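Local coordinates for 3-oxoacyl-[acyl-carrier-protein] synthase 2 (Rickettsia rickettsii, PDB 4JGA) that probably catalyses the condensation of acyl chains with malonyl-[acyl-carrier-protein], the carbon–carbon bond-forming step that elongates chains in fatty acid synthesis, at residues His190-Ala195 and Ala427-Lys432; Tyr322-Gly327 and Ile374-Ala379; Ser355-Ser360 and Ser370-Phe375. One frame throughout, in Å; residues are numbered along the deposited sequence. Where two conformers were deposited one is given.

Contact 1: residues His190-Ala195 and Ala427-Lys432; sequences HAIGDA and ASLVIK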
loop_
_atom_site.group_PDB
_atom_site.type_symbol
_atom_site.label_atom_id
_atom_site.label_comp_id
_atom_site.label_asym_id
_atom_site.label_seq_id
_atom_site.Cartn_x
_atom_site.Cartn_y
_atom_site.Cartn_z
ATOM N N HIS A 190 4.484 -6.161 7.085
ATOM C CA HIS A 190 5.046 -4.855 6.715
ATOM C C HIS A 190 4.278 -3.727 7.374
ATOM O O HIS A 190 4.875 -2.786 7.871
ATOM C CB HIS A 190 5.034 -4.621 5.224
ATOM C CG HIS A 190 6.108 -5.337 4.487
ATOM N ND1 HIS A 190 5.829 -6.353 3.612
ATOM C CD2 HIS A 190 7.457 -5.204 4.494
ATOM C CE1 HIS A 190 6.951 -6.802 3.090
ATOM N NE2 HIS A 190 7.952 -6.134 3.616
ATOM N N ALA A 191 2.954 -3.821 7.445
ATOM C CA ALA A 191 2.166 -2.756 8.106
ATOM C C ALA A 191 2.617 -2.530 9.553
ATOM O O ALA A 191 2.836 -1.410 9.988
ATOM C CB ALA A 191 0.680 -3.104 8.075
ATOM N N ILE A 192 2.721 -3.626 10.299
ATOM C CA ILE A 192 3.125 -3.585 11.708
ATOM C C ILE A 192 4.571 -3.124 11.852
ATOM O O ILE A 192 4.873 -2.261 12.675
ATOM C CB ILE A 192 2.868 -4.949 12.374
ATOM C CG1 ILE A 192 1.356 -5.144 12.533
ATOM C CG2 ILE A 192 3.495 -5.013 13.756
ATOM C CD1 ILE A 192 0.947 -6.560 12.872
ATOM N N GLY A 193 5.477 -3.683 11.058
ATOM C CA GLY A 193 6.877 -3.259 11.088
ATOM C C GLY A 193 7.025 -1.785 10.757
ATOM O O GLY A 193 7.698 -1.045 11.472
ATOM N N ASP A 194 6.382 -1.341 9.680
ATOM C CA ASP A 194 6.413 0.105 9.353
ATOM C C ASP A 194 5.810 0.985 10.445
ATOM O O ASP A 194 6.306 2.081 10.725
ATOM C CB ASP A 194 5.640 0.388 8.044
ATOM C CG ASP A 194 6.295 -0.235 6.823
ATOM O OD1 ASP A 194 7.426 -0.785 6.893
ATOM O OD2 ASP A 194 5.625 -0.183 5.770
ATOM N N ALA A 195 4.696 0.539 11.033
ATOM C CA ALA A 195 4.102 1.279 12.136
ATOM C C ALA A 195 5.078 1.369 13.338
ATOM O O ALA A 195 5.187 2.411 14.003
ATOM C CB ALA A 195 2.808 0.628 12.537
ATOM N N ALA A 427 8.931 -10.301 4.971
ATOM C CA ALA A 427 8.965 -9.546 6.203
ATOM C C ALA A 427 9.046 -10.498 7.406
ATOM O O ALA A 427 8.328 -11.519 7.449
ATOM C CB ALA A 427 7.751 -8.646 6.296
ATOM N N SER A 428 9.919 -10.164 8.352
ATOM C CA SER A 428 10.037 -10.887 9.627
ATOM C C SER A 428 9.979 -9.898 10.780
ATOM O O SER A 428 10.570 -8.795 10.709
ATOM C CB SER A 428 11.343 -11.674 9.704
ATOM O OG SER A 428 11.322 -12.728 8.761
ATOM N N LEU A 429 9.261 -10.291 11.822
ATOM C CA LEU A 429 9.096 -9.484 13.004
ATOM C C LEU A 429 9.547 -10.275 14.245
ATOM O O LEU A 429 9.273 -11.472 14.350
ATOM C CB LEU A 429 7.635 -9.078 13.144
ATOM C CG LEU A 429 7.149 -8.058 12.098
ATOM C CD1 LEU A 429 5.607 -8.015 12.049
ATOM C CD2 LEU A 429 7.759 -6.688 12.363
ATOM N N VAL A 430 10.244 -9.597 15.150
ATOM C CA VAL A 430 10.633 -10.167 16.430
ATOM C C VAL A 430 9.951 -9.398 17.576
ATOM O O VAL A 430 10.013 -8.161 17.665
ATOM C CB VAL A 430 12.158 -10.153 16.656
ATOM C CG1 VAL A 430 12.509 -10.657 18.062
ATOM C CG2 VAL A 430 12.850 -10.984 15.606
ATOM N N ILE A 431 9.355 -10.167 18.482
ATOM C CA ILE A 431 8.670 -9.642 19.632
ATOM C C ILE A 431 9.293 -10.258 20.861
ATOM O O ILE A 431 9.659 -11.433 20.858
ATOM C CB ILE A 431 7.208 -10.094 19.644
ATOM C CG1 ILE A 431 6.487 -9.553 18.431
ATOM C CG2 ILE A 431 6.500 -9.565 20.884
ATOM C CD1 ILE A 431 5.103 -10.221 18.296
ATOM N N LYS A 432 9.367 -9.487 21.929
ATOM C CA LYS A 432 9.824 -10.042 23.168
ATOM C C LYS A 432 8.867 -9.732 24.302
ATOM O O LYS A 432 8.182 -8.742 24.302
ATOM C CB LYS A 432 11.267 -9.605 23.461
ATOM C CG LYS A 432 11.384 -8.357 24.270
ATOM C CD LYS A 432 12.796 -8.077 24.692
ATOM C CE LYS A 432 12.829 -6.743 25.408
ATOM N NZ LYS A 432 14.078 -6.495 26.172
#

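Contact 2: residues Tyr322-Gly327 and Ile374-Ala379; sequences YINAHG and IFSALA. With K (potassium ion), chain C.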
loop_
_atom_site.group_PDB
_atom_site.type_symbol
_atom_site.label_atom_id
_atom_site.label_comp_id
_atom_site.label_asym_id
_atom_site.label_seq_id
_atom_site.Cartn_x
_atom_site.Cartn_y
_atom_site.Cartn_z
ATOM N N TYR A 322 10.224 -19.415 19.935
ATOM C CA TYR A 322 9.143 -19.894 19.076
ATOM C C TYR A 322 9.120 -19.068 17.801
ATOM O O TYR A 322 9.368 -17.856 17.841
ATOM C CB TYR A 322 7.777 -19.854 19.801
ATOM C CG TYR A 322 6.598 -20.030 18.870
ATOM C CD1 TYR A 322 6.351 -21.260 18.267
ATOM C CD2 TYR A 322 5.745 -18.964 18.555
ATOM C CE1 TYR A 322 5.288 -21.427 17.401
ATOM C CE2 TYR A 322 4.672 -19.142 17.692
ATOM C CZ TYR A 322 4.460 -20.372 17.117
ATOM O OH TYR A 322 3.414 -20.570 16.220
ATOM N N ILE A 323 8.840 -19.755 16.689
ATOM C CA ILE A 323 8.746 -19.172 15.367
ATOM C C ILE A 323 7.368 -19.492 14.802
ATOM O O ILE A 323 6.962 -20.654 14.711
ATOM C CB ILE A 323 9.796 -19.750 14.402
ATOM C CG1 ILE A 323 11.190 -19.517 14.956
ATOM C CG2 ILE A 323 9.629 -19.168 12.983
ATOM C CD1 ILE A 323 12.264 -20.235 14.191
ATOM N N ASN A 324 6.631 -18.435 14.471
ATOM C CA ASN A 324 5.394 -18.587 13.751
ATOM C C ASN A 324 5.741 -18.435 12.283
ATOM O O ASN A 324 6.026 -17.321 11.795
ATOM C CB ASN A 324 4.330 -17.572 14.195
ATOM C CG ASN A 324 2.972 -17.873 13.572
ATOM O OD1 ASN A 324 2.691 -17.429 12.438
ATOM N ND2 ASN A 324 2.125 -18.655 14.285
ATOM N N ALA A 325 5.759 -19.568 11.599
ATOM C CA ALA A 325 6.208 -19.660 10.242
ATOM C C ALA A 325 5.199 -18.987 9.281
ATOM O O ALA A 325 4.056 -18.705 9.661
ATOM C CB ALA A 325 6.376 -21.125 9.887
ATOM N N HIS A 326 5.651 -18.690 8.072
ATOM C CA HIS A 326 4.751 -18.391 6.998
ATOM C C HIS A 326 3.972 -19.667 6.656
ATOM O O HIS A 326 2.743 -19.684 6.748
ATOM C CB HIS A 326 5.503 -17.862 5.782
ATOM C CG HIS A 326 4.597 -17.291 4.738
ATOM N ND1 HIS A 326 3.623 -16.362 5.033
ATOM C CD2 HIS A 326 4.513 -17.515 3.404
ATOM C CE1 HIS A 326 2.985 -16.021 3.926
ATOM N NE2 HIS A 326 3.507 -16.709 2.921
ATOM N N GLY A 327 4.701 -20.752 6.386
ATOM C CA GLY A 327 4.143 -22.105 6.423
ATOM C C GLY A 327 2.796 -22.315 5.759
ATOM O O GLY A 327 1.786 -22.631 6.436
ATOM N N ILE A 374 -0.306 -11.354 16.076
ATOM C CA ILE A 374 -1.152 -11.466 17.257
ATOM C C ILE A 374 -1.017 -12.831 17.948
ATOM O O ILE A 374 -0.823 -12.900 19.186
ATOM C CB ILE A 374 -2.596 -11.129 16.891
ATOM C CG1 ILE A 374 -2.690 -9.628 16.562
ATOM C CG2 ILE A 374 -3.543 -11.489 18.025
ATOM C CD1 ILE A 374 -3.958 -9.166 15.863
ATOM N N PHE A 375 -1.084 -13.914 17.174
ATOM C CA PHE A 375 -0.871 -15.259 17.746
ATOM C C PHE A 375 0.475 -15.339 18.450
ATOM O O PHE A 375 0.588 -15.969 19.513
ATOM C CB PHE A 375 -0.975 -16.366 16.687
ATOM C CG PHE A 375 -2.340 -16.513 16.063
ATOM C CD1 PHE A 375 -3.485 -16.089 16.701
ATOM C CD2 PHE A 375 -2.470 -17.111 14.814
ATOM C CE1 PHE A 375 -4.723 -16.269 16.117
ATOM C CE2 PHE A 375 -3.720 -17.277 14.204
ATOM C CZ PHE A 375 -4.840 -16.860 14.869
ATOM N N SER A 376 1.480 -14.679 17.864
ATOM C CA SER A 376 2.836 -14.657 18.413
ATOM C C SER A 376 2.893 -13.968 19.787
ATOM O O SER A 376 3.502 -14.495 20.740
ATOM C CB SER A 376 3.810 -14.009 17.420
ATOM O OG SER A 376 3.922 -14.774 16.208
ATOM N N ALA A 377 2.200 -12.835 19.900
ATOM C CA ALA A 377 2.075 -12.155 21.160
ATOM C C ALA A 377 1.330 -13.001 22.202
ATOM O O ALA A 377 1.663 -12.987 23.379
ATOM C CB ALA A 377 1.368 -10.834 20.952
ATOM N N LEU A 378 0.276 -13.676 21.776
ATOM C CA LEU A 378 -0.498 -14.517 22.687
ATOM C C LEU A 378 0.297 -15.748 23.134
ATOM O O LEU A 378 0.118 -16.215 24.228
ATOM C CB LEU A 378 -1.850 -14.918 22.048
ATOM C CG LEU A 378 -2.794 -13.733 21.835
ATOM C CD1 LEU A 378 -3.907 -14.055 20.851
ATOM C CD2 LEU A 378 -3.394 -13.304 23.134
ATOM N N ALA A 379 1.160 -16.278 22.266
ATOM C CA ALA A 379 2.032 -17.384 22.672
ATOM C C ALA A 379 2.920 -16.971 23.852
ATOM O O ALA A 379 3.208 -17.772 24.747
ATOM C CB ALA A 379 2.894 -17.866 21.513
HETATM K K K C . 3.999 -16.016 10.512
#

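Contact 3: residues Ser355-Ser360 and Ser370-Phe375; sequences SSTKSS and SVEFIF. With K (potassium ion), chain C.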
loop_
_atom_site.group_PDB
_atom_site.type_symbol
_atom_site.label_atom_id
_atom_site.label_comp_id
_atom_site.label_asym_id
_atom_site.label_seq_id
_atom_site.Cartn_x
_atom_site.Cartn_y
_atom_site.Cartn_z
ATOM N N SER A 355 5.844 -23.380 14.366
ATOM C CA SER A 355 4.561 -23.903 13.894
ATOM C C SER A 355 3.905 -22.951 12.889
ATOM O O SER A 355 4.264 -21.780 12.795
ATOM C CB SER A 355 3.625 -24.194 15.062
ATOM O OG SER A 355 3.087 -23.019 15.625
ATOM N N SER A 356 2.995 -23.515 12.087
ATOM C CA SER A 356 2.186 -22.739 11.177
ATOM C C SER A 356 0.746 -22.801 11.622
ATOM O O SER A 356 0.120 -23.874 11.657
ATOM C CB SER A 356 2.270 -23.251 9.756
ATOM O OG SER A 356 1.349 -22.520 8.968
ATOM N N THR A 357 0.211 -21.648 11.969
ATOM C CA THR A 357 -1.205 -21.561 12.296
ATOM C C THR A 357 -2.085 -21.516 11.050
ATOM O O THR A 357 -3.297 -21.557 11.154
ATOM C CB THR A 357 -1.476 -20.330 13.175
ATOM O OG1 THR A 357 -0.766 -19.194 12.655
ATOM C CG2 THR A 357 -1.018 -20.615 14.579
ATOM N N LYS A 358 -1.480 -21.437 9.860
ATOM C CA LYS A 358 -2.255 -21.558 8.624
ATOM C C LYS A 358 -2.805 -22.985 8.506
ATOM O O LYS A 358 -3.716 -23.229 7.744
ATOM C CB LYS A 358 -1.409 -21.236 7.408
ATOM C CG LYS A 358 -0.914 -19.792 7.329
ATOM C CD LYS A 358 -0.367 -19.487 5.939
ATOM C CE LYS A 358 -0.008 -18.028 5.725
ATOM N NZ LYS A 358 1.018 -17.577 6.681
ATOM N N SER A 359 -2.199 -23.921 9.255
ATOM C CA SER A 359 -2.724 -25.278 9.402
ATOM C C SER A 359 -4.163 -25.285 9.936
ATOM O O SER A 359 -4.909 -26.245 9.694
ATOM C CB SER A 359 -1.815 -26.117 10.324
ATOM O OG SER A 359 -1.919 -25.734 11.677
ATOM N N SER A 360 -4.546 -24.221 10.652
ATOM C CA SER A 360 -5.891 -24.118 11.210
ATOM C C SER A 360 -6.811 -23.185 10.434
ATOM O O SER A 360 -7.967 -23.534 10.176
ATOM C CB SER A 360 -5.867 -23.673 12.654
ATOM O OG SER A 360 -7.104 -23.090 12.980
ATOM N N SER A 370 -0.472 -10.147 10.131
ATOM C CA SER A 370 -0.883 -9.428 11.314
ATOM C C SER A 370 -1.652 -10.325 12.277
ATOM O O SER A 370 -1.459 -10.265 13.498
ATOM C CB SER A 370 -1.711 -8.204 10.923
ATOM O OG SER A 370 -2.815 -8.548 10.117
ATOM N N VAL A 371 -2.503 -11.182 11.728
ATOM C CA VAL A 371 -3.113 -12.244 12.501
ATOM C C VAL A 371 -2.034 -13.086 13.215
ATOM O O VAL A 371 -2.130 -13.409 14.407
ATOM C CB VAL A 371 -4.030 -13.106 11.589
ATOM C CG1 VAL A 371 -4.482 -14.361 12.291
ATOM C CG2 VAL A 371 -5.275 -12.312 11.187
ATOM N N GLU A 372 -1.000 -13.462 12.476
ATOM C CA GLU A 372 0.027 -14.319 13.030
ATOM C C GLU A 372 0.929 -13.587 14.051
ATOM O O GLU A 372 1.436 -14.203 15.003
ATOM C CB GLU A 372 0.838 -14.914 11.893
ATOM C CG GLU A 372 0.061 -16.019 11.189
ATOM C CD GLU A 372 0.476 -16.258 9.739
ATOM O OE1 GLU A 372 1.623 -15.869 9.376
ATOM O OE2 GLU A 372 -0.345 -16.859 8.980
ATOM N N PHE A 373 1.122 -12.294 13.842
ATOM C CA PHE A 373 1.775 -11.429 14.817
ATOM C C PHE A 373 1.021 -11.437 16.155
ATOM O O PHE A 373 1.615 -11.503 17.221
ATOM C CB PHE A 373 1.874 -10.007 14.266
ATOM C CG PHE A 373 2.505 -9.013 15.214
ATOM C CD1 PHE A 373 1.733 -8.313 16.109
ATOM C CD2 PHE A 373 3.881 -8.793 15.200
ATOM C CE1 PHE A 373 2.287 -7.390 16.985
ATOM C CE2 PHE A 373 4.448 -7.873 16.065
ATOM C CZ PHE A 373 3.653 -7.161 16.966
ATOM N N ILE A 374 -0.306 -11.354 16.076
ATOM C CA ILE A 374 -1.152 -11.466 17.257
ATOM C C ILE A 374 -1.017 -12.831 17.948
ATOM O O ILE A 374 -0.823 -12.900 19.186
ATOM C CB ILE A 374 -2.596 -11.129 16.891
ATOM C CG1 ILE A 374 -2.690 -9.628 16.562
ATOM C CG2 ILE A 374 -3.543 -11.489 18.025
ATOM C CD1 ILE A 374 -3.958 -9.166 15.863
ATOM N N PHE A 375 -1.084 -13.914 17.174
ATOM C CA PHE A 375 -0.871 -15.259 17.746
ATOM C C PHE A 375 0.475 -15.339 18.450
ATOM O O PHE A 375 0.588 -15.969 19.513
ATOM C CB PHE A 375 -0.975 -16.366 16.687
ATOM C CG PHE A 375 -2.340 -16.513 16.063
ATOM C CD1 PHE A 375 -3.485 -16.089 16.701
ATOM C CD2 PHE A 375 -2.470 -17.111 14.814
ATOM C CE1 PHE A 375 -4.723 -16.269 16.117
ATOM C CE2 PHE A 375 -3.720 -17.277 14.204
ATOM C CZ PHE A 375 -4.840 -16.860 14.869
HETATM K K K C . 3.999 -16.016 10.512
HETATM O O HOH W 1 -2.145 -18.382 10.562
#

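Contact 1: residues His190-Ala195 and Ala427-Lys432
In the layered thiolase fold of the ketoacyl synthases, His190, Ile192 and Gly193 of the buried helix 187-200 pack against Ala427 and Leu429 of strand 425-432, the last strand of the chain. The helix belongs to the family's N-terminal half, and the contact joins it to the C-terminal end of the protein. The two short axes come within 8.6 Å of each other at an angle of 56°, and no hydrogen bond links them, so the interface rests on apolar packing and one CH-pi contact. Ile192 and Leu429 meet nearly at right angles, with Ile192 CG2 4.0 Å from Leu429 CD1. Phe373 of helix 368-382 touches both residues, and this extends the apolar layer towards a second buried helix. The other methyl of the leucine, CD2, lies 3.8 Å from Gly193 CA. With no side chain on the glycine, that methyl settles directly on the helix backbone.

One turn earlier, His190 begins by heading away from the strand. Its CG stands beside the backbone N, at chi1 -77°, and the imidazole then bends back over Ala427. Both ring nitrogens are hydrogen-bonded, ND1 with Thr183 OG1 and NE2 with Ser285 OG of strand 278-287, which hold the ring against rotation. Gln179 of the second subunit also packs on this histidine, so the contact lies close to the dimer interface. The ring turns one face to the strand. Ala427 CB sits over the middle of that face, 3.7 Å from the centroid of the His190 ring and only 12° off its normal.

Contact 2: residues Tyr322-Gly327 and Ile374-Ala379
Ser376 places OG beside its backbone N (chi1 -64°), and this sets the hydroxyl of helix 368-382 against Asn324 of strand 322-324, whose own CG stands anti to the backbone N (chi1 -172°) and carries the amide to the potassium ion. Ser376 OG comes 3.5 Å from Asn324 CB, a packing contact, since the hydroxyl has its polar partner one turn back in Glu372. Beyond CB the amide of Asn324 is held at both ends. Its OD1 binds the potassium ion at 2.7 Å, while ND2 donates to Tyr322 OH at 3.0 Å. That bond is bent, 144° at the hydrogen, and the phenol oxygen lies out of the amide plane. Metal on the oxygen and acceptor on the nitrogen together define which way round the amide sits. The phenol is itself tied to Ser355 OG, and two residues back in the strand from Asn324 the Tyr322 ring packs against the helix, with Tyr322 CD2 4.3 Å from Ala379 CB. The ion also takes the main-chain oxygens Asn324 O, at 2.7 Å, and Ala325 O, at 2.8 Å. Glu372, Ser417 and Asn418 complete the six ligands of a buried, oxygen-lined alkali-metal site, formed between strand 322-324 with the residues that follow it and helix 368-382, in the C-terminal half of the thiolase fold.

Contact 3: residues Ser355-Ser360 and Ser370-Phe375
Lys358 and Glu372 form a buried salt bridge, with Lys358 NZ 2.8 Å from Glu372 OE2 on the syn side of that oxygen, the side facing OE1. The lysine chain crosses the glutamate at about a right angle and bends only at its end (chi4 60°), which turns NZ to the carboxylate. Glu372 OE1 binds the potassium ion at 2.6 Å. A water donates to Glu372 OE2 at 2.8 Å and lies 2.6 Å from Thr357 OG1, bridging the two residues. The same threonine oxygen meets the edge of the Phe375 ring, close to its plane, with Thr357 OG1 3.5 Å from Phe375 CD2.

In the next shell, Lys358 NZ is also hydrogen-bonded to His326 O. Ser356, ahead of the turn that leads into the helix, makes a capping bond: its OG accepts from Lys358 N at 3.2 Å and is in turn bonded to Gly327 O. Helix 33-41 closes over Thr357 and Phe375 through Ile40. With the potassium ion on OE1, and Lys358 NZ and the water on OE2, the Glu372 carboxylate is fixed in rotation.

Overall arrangement
Of the segments in these contacts, the one on helix 187-200 comes first from the N terminus, and its partner strand 425-432 arrives only at the C-terminal end. Contact 1 therefore closes the longest loop, and both other contacts fall within it. Strand 322-324 and the turn after it come next, then residues 355-360, and both find their partners on helix 368-382. Contact 3 closes a shorter loop that ends on the same stretch of helix as contact 2, sharing Ile374 and Phe375. Helix 368-382 links all three: Phe373 and Ser376 reach Ile431 of contact 1, Glu372 meets the potassium ion bound by 322-327, and the Tyr322–Ser355 pair joins contacts 2 and 3.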